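Local coordinates for protein CbbY (Rhodobacter sphaeroides, PDB 4UAS), which removes a phosphate from xylulose-1,5-bisphosphate, a potent inhibitor that Rubisco itself produces, using magnesium as its cofactor, at residues R22-T27 with W35-E40; A128-G131 with I137-V140; A207-L210 with E216-G219. All coordinates share one frame; numbering follows the deposited sequence.

Interaction 1 of 3, residues R22-T27 with W35-E40; sequences RAFNET and WFWDRE
Trp37 O is gripped by two donors, Asn25 ND2 at 3.0 Å and Arg21 NH1 from the preceding turn of helix 17-31. The other arm of the same amide works in the reverse sense: Trp37 N donates to Asn25 OD1 at 2.8 Å in a nearly straight bond (178°). Asn25 thus reads both backbone polar atoms of Trp37. Its CG stands anti to its carbonyl carbon (chi1 -72°), which sends the amide across to Phe36 and Trp37. There it lies almost flat over one face of the Phe36 ring, the planes 17° apart and ND2 3.5 Å from CE1. Replaced by alanine, Asn25 would lose its amide, which would probably leave Trp37 N without its acceptor, Trp37 O with one donor fewer and the chain ahead of helix 39-45 freer to shift. Both segments belong to the helical cap of this HAD phosphatase, whose Arg54 and Lys78, substrate-binding residues, border Phe24. Phe24, the residue just before Asn25 in sequence, receives Trp37 CZ3 over the centre of its ring, 3.5 Å from CG, and the two aromatic systems meet obliquely. Lys78 makes a cation-pi contact with the Phe24 ring, and Phe28 and Phe58 meet Trp37 edge-to-face. Asn25 ND2 also bonds a sulfonate oxygen of a bound MES molecule, probably from the crystallisation liquor.

Interaction 2 of 3, residues A128-G131 with I137-V140; sequences ACFG and IFDV
Ile137 carries most of its segment's share of the contact and meets Phe130 with both branches. Its CG2 methyl stands over the centre of the Phe130 ring, 4.0 Å from the centroid and only 6° off the ring normal, which makes a well-centred CH-pi contact. The other branch lies alongside the root of the same side chain, CD1 coming to 3.9 Å from Phe130 CB. This division follows from the first torsion: CG1 is anti to the carbonyl carbon (chi1 -55°) and CG2 anti to the backbone N, and the two branches cover the ring and its stem separately. The carbonyl oxygen of Ile137 accepts a bond from Lys105 NZ.

Next comes Phe138, whose ring turns an edge toward the face of Phe130 in an offset T-shaped pair, planes at 87° and centroids 5.9 Å apart. The nearest carbons are the two CE2 atoms, 4.2 Å from each other, so the rings touch lightly. Ile137 CG2 also lies above the rim of the Phe138 ring; a single methyl therefore packs on both aromatic faces. Beyond it, the Phe138 side chain rests on Leu111 and Val113.

Asp139 leaves the cluster and uses OD2 to accept the N-H of Leu111. With Val140 the chain enters strand 140-142, bonded through its backbone to Leu111 and Val113. The contact thus closes the return leg of a beta-alpha-beta crossover, from strand 110-114 through helix 119-129 to strand 140-142, in the Rossmann-like core of a HAD hydrolase.

Interaction 3 of 3, residues A207-L210 with E216-G219; sequences ADRL and ELGG
The CA atoms of Arg209 and Leu217 are the nearest pair across the segments, yet 8.9 Å apart, and a long side chain has to span the distance. That side chain is Arg209. It leaves the backbone pointing toward the other segment, then bends at its third torsion (chi3 65°), which brings the guanidinium group up to two successive peptide carbonyls.

The two terminal nitrogens share the work unequally. NH1 donates to Leu217 O at 3.0 Å in a nearly straight bond (173°), with the oxygen lying in the guanidinium plane. NH2 reaches Glu216 O at 3.2 Å, but this bond is bent to 138°, and the donor stands above the carbonyl plane. NH1 has a second acceptor in Gly222 O, further along the chain, so the guanidinium ties together three carbonyls of the C-terminal loop. The CD2 methyl of Leu217 also packs against the guanidinium, 3.6 Å from Arg209 NH1, and the Leu217 side chain also touches Leu211 and Leu223. The carboxylate of Glu216 does not join in: OE1 is 6.7 Å from Arg209 NH2 and instead makes weak bonds to the backbone N of Asp212 and Ser213. Any attraction between the two charges is therefore likely to act at a distance.

Arg209 lies on the short, weakly bonded strand at about 209-210, at one margin of the parallel sheet. Its backbone bonds to Val193 of strand 190-193, and its side chain lies on Ile192, while the adjacent Asp208 holds Cys191 N and makes a salt bridge to Lys185 of helix 178-186.

In the fold
The three contacts follow one another along the chain without interleaving. Interaction 1 lies in the helical cap, joining helix 17-31 to the loop that leads into helix 39-45, with the Phe24 side chain about 13 Å (nearest atoms) from the magnesium ion. Interactions 2 and 3 belong to the core, at the two outermost strands of one parallel sheet: 140-142 at one margin, 209-210 at the other. Their centres are about 22 Å apart, while the centre of interaction 1 is about 28 Å from that of interaction 2 and about 33 Å from that of interaction 3; none touches another. Between these margins, Asp8 and Asp10 just after strand 4-7 and Asp176 just after strand 171-175 bind the magnesium ion.

Interaction 1 of 3, residues R22-T27 with W35-E40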
loop_
_atom_site.group_PDB
_atom_site.type_symbol
_atom_site.label_atom_id
_atom_site.label_comp_id
_atom_site.label_asym_id
_atom_site.label_seq_id
_atom_site.Cartn_x
_atom_site.Cartn_y
_atom_site.Cartn_z
ATOM N N ARG A 22 -2.160 -9.812 -11.675
ATOM C CA ARG A 22 -2.466 -11.204 -11.958
ATOM C C ARG A 22 -3.824 -11.548 -11.354
ATOM O O ARG A 22 -4.643 -12.218 -11.991
ATOM C CB ARG A 22 -1.364 -12.126 -11.425
ATOM C CG ARG A 22 -1.646 -13.618 -11.554
ATOM C CD ARG A 22 -0.468 -14.477 -11.089
ATOM N NE ARG A 22 -0.885 -15.875 -11.180
ATOM C CZ ARG A 22 -0.179 -16.870 -10.630
ATOM N NH1 ARG A 22 0.913 -16.617 -10.005
ATOM N NH2 ARG A 22 -0.634 -18.089 -10.674
ATOM N N ALA A 23 -4.060 -11.201 -10.088
ATOM C CA ALA A 23 -5.317 -11.528 -9.445
ATOM C C ALA A 23 -6.487 -10.889 -10.202
ATOM O O ALA A 23 -7.548 -11.498 -10.371
ATOM C CB ALA A 23 -5.317 -11.082 -8.011
ATOM N N PHE A 24 -6.351 -9.611 -10.641
ATOM C CA PHE A 24 -7.387 -9.000 -11.441
ATOM C C PHE A 24 -7.640 -9.804 -12.709
ATOM O O PHE A 24 -8.772 -10.168 -13.033
ATOM C CB PHE A 24 -7.049 -7.551 -11.814
ATOM C CG PHE A 24 -7.263 -6.513 -10.732
ATOM C CD1 PHE A 24 -8.552 -6.177 -10.372
ATOM C CD2 PHE A 24 -6.204 -5.854 -10.133
ATOM C CE1 PHE A 24 -8.783 -5.181 -9.416
ATOM C CE2 PHE A 24 -6.431 -4.894 -9.182
ATOM C CZ PHE A 24 -7.721 -4.538 -8.815
ATOM N N ASN A 25 -6.575 -10.062 -13.490
ATOM C CA ASN A 25 -6.777 -10.703 -14.788
ATOM C C ASN A 25 -7.331 -12.097 -14.660
ATOM O O ASN A 25 -8.195 -12.515 -15.448
ATOM C CB ASN A 25 -5.460 -10.685 -15.577
ATOM C CG ASN A 25 -5.120 -9.314 -16.063
ATOM O OD1 ASN A 25 -6.023 -8.542 -16.409
ATOM N ND2 ASN A 25 -3.848 -9.004 -16.177
ATOM N N GLU A 26 -6.857 -12.876 -13.672
ATOM C CA GLU A 26 -7.411 -14.206 -13.454
ATOM C C GLU A 26 -8.871 -14.167 -13.051
ATOM O O GLU A 26 -9.636 -15.049 -13.393
ATOM C CB GLU A 26 -6.504 -14.966 -12.487
ATOM C CG GLU A 26 -5.157 -15.336 -13.054
ATOM C CD GLU A 26 -4.293 -16.195 -12.167
ATOM O OE1 GLU A 26 -4.694 -16.496 -11.023
ATOM O OE2 GLU A 26 -3.181 -16.553 -12.638
ATOM N N THR A 27 -9.233 -13.159 -12.268
ATOM C CA THR A 27 -10.627 -12.979 -11.852
ATOM C C THR A 27 -11.503 -12.678 -13.078
ATOM O O THR A 27 -12.570 -13.235 -13.271
ATOM C CB THR A 27 -10.729 -11.912 -10.785
ATOM O OG1 THR A 27 -10.030 -12.307 -9.627
ATOM C CG2 THR A 27 -12.211 -11.695 -10.418
ATOM N N TRP A 35 -12.053 -8.676 -20.410
ATOM C CA TRP A 35 -11.155 -7.648 -19.880
ATOM C C TRP A 35 -9.799 -8.246 -19.560
ATOM O O TRP A 35 -9.679 -9.354 -19.045
ATOM C CB TRP A 35 -11.723 -7.038 -18.569
ATOM C CG TRP A 35 -13.159 -6.678 -18.603
ATOM C CD1 TRP A 35 -13.941 -6.337 -19.677
ATOM C CD2 TRP A 35 -13.972 -6.529 -17.463
ATOM N NE1 TRP A 35 -15.213 -6.076 -19.258
ATOM C CE2 TRP A 35 -15.255 -6.167 -17.892
ATOM C CE3 TRP A 35 -13.733 -6.693 -16.085
ATOM C CZ2 TRP A 35 -16.308 -5.955 -17.000
ATOM C CZ3 TRP A 35 -14.808 -6.526 -15.183
ATOM C CH2 TRP A 35 -16.069 -6.119 -15.640
ATOM N N PHE A 36 -8.738 -7.468 -19.850
ATOM C CA PHE A 36 -7.380 -7.921 -19.557
ATOM C C PHE A 36 -6.514 -6.662 -19.435
ATOM O O PHE A 36 -6.532 -5.819 -20.335
ATOM C CB PHE A 36 -6.832 -8.838 -20.675
ATOM C CG PHE A 36 -5.467 -9.275 -20.397
ATOM C CD1 PHE A 36 -5.251 -10.374 -19.501
ATOM C CD2 PHE A 36 -4.387 -8.649 -20.849
ATOM C CE1 PHE A 36 -3.995 -10.822 -19.171
ATOM C CE2 PHE A 36 -3.121 -9.052 -20.516
ATOM C CZ PHE A 36 -2.889 -10.139 -19.675
ATOM N N TRP A 37 -5.840 -6.531 -18.309
ATOM C CA TRP A 37 -4.989 -5.404 -18.042
ATOM C C TRP A 37 -3.504 -5.736 -18.201
ATOM O O TRP A 37 -2.929 -6.492 -17.424
ATOM C CB TRP A 37 -5.232 -4.904 -16.610
ATOM C CG TRP A 37 -6.623 -4.363 -16.375
ATOM C CD1 TRP A 37 -7.537 -4.062 -17.264
ATOM C CD2 TRP A 37 -7.172 -4.032 -15.077
ATOM N NE1 TRP A 37 -8.684 -3.588 -16.672
ATOM C CE2 TRP A 37 -8.473 -3.541 -15.316
ATOM C CE3 TRP A 37 -6.718 -4.089 -13.754
ATOM C CZ2 TRP A 37 -9.296 -3.100 -14.281
ATOM C CZ3 TRP A 37 -7.561 -3.665 -12.756
ATOM C CH2 TRP A 37 -8.823 -3.172 -12.999
ATOM N N ASP A 38 -2.924 -5.226 -19.291
ATOM C CA ASP A 38 -1.495 -5.346 -19.505
ATOM C C ASP A 38 -0.748 -4.342 -18.634
ATOM O O ASP A 38 -1.355 -3.479 -18.004
ATOM C CB ASP A 38 -1.090 -5.341 -20.988
ATOM C CG ASP A 38 -1.427 -4.110 -21.732
ATOM O OD1 ASP A 38 -1.457 -2.983 -21.167
ATOM O OD2 ASP A 38 -1.622 -4.245 -23.025
ATOM N N ARG A 39 0.571 -4.441 -18.582
ATOM C CA ARG A 39 1.338 -3.521 -17.753
ATOM C C ARG A 39 1.178 -2.056 -18.097
ATOM O O ARG A 39 1.131 -1.193 -17.239
ATOM C CB ARG A 39 2.825 -3.845 -17.768
ATOM C CG ARG A 39 3.213 -5.022 -16.990
ATOM C CD ARG A 39 4.691 -5.254 -17.070
ATOM N NE ARG A 39 5.169 -6.239 -16.153
ATOM C CZ ARG A 39 6.443 -6.559 -16.023
ATOM N NH1 ARG A 39 7.399 -6.004 -16.751
ATOM N NH2 ARG A 39 6.811 -7.471 -15.165
ATOM N N GLU A 40 1.099 -1.776 -19.407
ATOM C CA GLU A 40 0.947 -0.401 -19.833
ATOM C C GLU A 40 -0.365 0.183 -19.285
ATOM O O GLU A 40 -0.397 1.306 -18.746
ATOM C CB GLU A 40 0.985 -0.334 -21.376
ATOM C CG GLU A 40 0.721 1.039 -21.922
ATOM C CD GLU A 40 0.942 1.173 -23.430
ATOM O OE1 GLU A 40 1.526 0.332 -24.069
ATOM O OE2 GLU A 40 0.692 2.249 -23.956
#

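Interaction 2 of 3, residues A128-G131 with I137-V140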
loop_
_atom_site.group_PDB
_atom_site.type_symbol
_atom_site.label_atom_id
_atom_site.label_comp_id
_atom_site.label_asym_id
_atom_site.label_seq_id
_atom_site.Cartn_x
_atom_site.Cartn_y
_atom_site.Cartn_z
ATOM N N ALA A 128 2.424 -14.125 5.218
ATOM C CA ALA A 128 3.413 -14.677 4.282
ATOM C C ALA A 128 4.793 -14.101 4.533
ATOM O O ALA A 128 5.803 -14.826 4.466
ATOM C CB ALA A 128 2.966 -14.457 2.865
ATOM N N CYS A 129 4.860 -12.807 4.800
ATOM C CA CYS A 129 6.147 -12.084 4.757
ATOM C C CYS A 129 6.746 -11.844 6.122
ATOM O O CYS A 129 7.992 -11.751 6.200
ATOM C CB CYS A 129 5.989 -10.739 4.034
ATOM S SG CYS A 129 5.469 -10.854 2.357
ATOM N N PHE A 130 5.926 -11.683 7.153
ATOM C CA PHE A 130 6.380 -11.458 8.487
ATOM C C PHE A 130 6.252 -12.726 9.335
ATOM O O PHE A 130 6.876 -12.804 10.392
ATOM C CB PHE A 130 5.706 -10.280 9.189
ATOM C CG PHE A 130 6.038 -8.883 8.680
ATOM C CD1 PHE A 130 7.217 -8.244 9.119
ATOM C CD2 PHE A 130 5.203 -8.184 7.898
ATOM C CE1 PHE A 130 7.522 -7.013 8.703
ATOM C CE2 PHE A 130 5.506 -6.938 7.513
ATOM C CZ PHE A 130 6.641 -6.345 7.912
ATOM N N GLY A 131 5.388 -13.693 8.946
ATOM C CA GLY A 131 5.082 -14.902 9.649
ATOM C C GLY A 131 4.217 -14.711 10.888
ATOM O O GLY A 131 4.301 -15.480 11.833
ATOM N N ILE A 137 2.402 -7.298 14.325
ATOM C CA ILE A 137 3.461 -6.460 13.756
ATOM C C ILE A 137 3.152 -4.995 13.960
ATOM O O ILE A 137 4.011 -4.257 14.406
ATOM C CB ILE A 137 3.696 -6.772 12.266
ATOM C CG1 ILE A 137 3.979 -8.270 12.058
ATOM C CG2 ILE A 137 4.839 -5.941 11.654
ATOM C CD1 ILE A 137 5.227 -8.746 12.732
ATOM N N PHE A 138 1.905 -4.598 13.610
ATOM C CA PHE A 138 1.508 -3.179 13.603
ATOM C C PHE A 138 0.554 -2.924 14.767
ATOM O O PHE A 138 -0.438 -3.647 14.965
ATOM C CB PHE A 138 0.876 -2.853 12.272
ATOM C CG PHE A 138 1.846 -3.056 11.128
ATOM C CD1 PHE A 138 2.846 -2.115 10.872
ATOM C CD2 PHE A 138 1.770 -4.155 10.308
ATOM C CE1 PHE A 138 3.766 -2.337 9.849
ATOM C CE2 PHE A 138 2.681 -4.383 9.293
ATOM C CZ PHE A 138 3.683 -3.467 9.046
ATOM N N ASP A 139 0.808 -1.836 15.456
ATOM C CA ASP A 139 -0.041 -1.392 16.576
ATOM C C ASP A 139 -1.378 -0.853 16.060
ATOM O O ASP A 139 -2.402 -0.949 16.758
ATOM C CB ASP A 139 0.706 -0.347 17.367
ATOM C CG ASP A 139 1.997 -0.889 17.929
ATOM O OD1 ASP A 139 1.900 -1.691 18.824
ATOM O OD2 ASP A 139 3.077 -0.607 17.375
ATOM N N VAL A 140 -1.376 -0.282 14.863
ATOM C CA VAL A 140 -2.529 0.357 14.254
ATOM C C VAL A 140 -2.578 -0.042 12.799
ATOM O O VAL A 140 -1.546 -0.020 12.109
ATOM C CB VAL A 140 -2.428 1.895 14.373
ATOM C CG1 VAL A 140 -3.438 2.618 13.467
ATOM C CG2 VAL A 140 -2.629 2.343 15.832
#

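Interaction 3 of 3, residues A207-L210 with E216-G219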
loop_
_atom_site.group_PDB
_atom_site.type_symbol
_atom_site.label_atom_id
_atom_site.label_comp_id
_atom_site.label_asym_id
_atom_site.label_seq_id
_atom_site.Cartn_x
_atom_site.Cartn_y
_atom_site.Cartn_z
ATOM N N ALA A 207 9.453 15.129 -1.028
ATOM C CA ALA A 207 9.832 14.028 -0.211
ATOM C C ALA A 207 10.990 14.449 0.653
ATOM O O ALA A 207 11.914 15.146 0.222
ATOM C CB ALA A 207 10.233 12.829 -1.098
ATOM N N ASP A 208 10.987 14.025 1.894
ATOM C CA ASP A 208 12.096 14.394 2.825
ATOM C C ASP A 208 13.394 13.640 2.461
ATOM O O ASP A 208 14.464 14.188 2.603
ATOM C CB ASP A 208 11.660 14.143 4.220
ATOM C CG ASP A 208 10.601 15.156 4.588
ATOM O OD1 ASP A 208 10.909 16.286 5.005
ATOM O OD2 ASP A 208 9.400 14.795 4.394
ATOM N N ARG A 209 13.260 12.373 2.039
ATOM C CA ARG A 209 14.352 11.639 1.394
ATOM C C ARG A 209 13.707 10.858 0.248
ATOM O O ARG A 209 12.592 10.407 0.327
ATOM C CB ARG A 209 15.083 10.687 2.332
ATOM C CG ARG A 209 15.729 11.346 3.535
ATOM C CD ARG A 209 16.432 10.376 4.460
ATOM N NE ARG A 209 17.577 9.721 3.854
ATOM C CZ ARG A 209 18.165 8.677 4.400
ATOM N NH1 ARG A 209 17.737 8.162 5.550
ATOM N NH2 ARG A 209 19.157 8.061 3.757
ATOM N N LEU A 210 14.524 10.658 -0.809
ATOM C CA LEU A 210 14.138 9.873 -1.977
ATOM C C LEU A 210 15.243 8.848 -2.151
ATOM O O LEU A 210 16.387 9.229 -2.457
ATOM C CB LEU A 210 13.933 10.721 -3.199
ATOM C CG LEU A 210 13.587 10.000 -4.465
ATOM C CD1 LEU A 210 12.244 9.290 -4.335
ATOM C CD2 LEU A 210 13.531 10.975 -5.631
ATOM N N GLU A 216 18.828 1.772 2.350
ATOM C CA GLU A 216 19.699 2.944 2.435
ATOM C C GLU A 216 19.290 3.862 3.554
ATOM O O GLU A 216 19.877 4.925 3.734
ATOM C CB GLU A 216 19.735 3.674 1.131
ATOM C CG GLU A 216 20.272 2.842 -0.003
ATOM C CD GLU A 216 20.038 3.401 -1.418
ATOM O OE1 GLU A 216 19.170 4.209 -1.666
ATOM O OE2 GLU A 216 20.594 2.853 -2.354
ATOM N N LEU A 217 18.238 3.525 4.304
ATOM C CA LEU A 217 17.794 4.416 5.389
ATOM C C LEU A 217 18.884 4.669 6.406
ATOM O O LEU A 217 18.973 5.785 6.907
ATOM C CB LEU A 217 16.609 3.819 6.080
ATOM C CG LEU A 217 15.325 4.235 5.442
ATOM C CD1 LEU A 217 14.167 3.447 6.026
ATOM C CD2 LEU A 217 15.071 5.733 5.694
ATOM N N GLY A 218 19.632 3.588 6.744
ATOM C CA GLY A 218 20.674 3.745 7.736
ATOM C C GLY A 218 20.155 3.765 9.160
ATOM O O GLY A 218 20.763 4.371 10.079
ATOM N N GLY A 219 19.070 3.054 9.369
ATOM C CA GLY A 219 18.558 2.916 10.742
ATOM C C GLY A 219 17.585 4.020 11.124
ATOM O O GLY A 219 17.186 4.912 10.329
#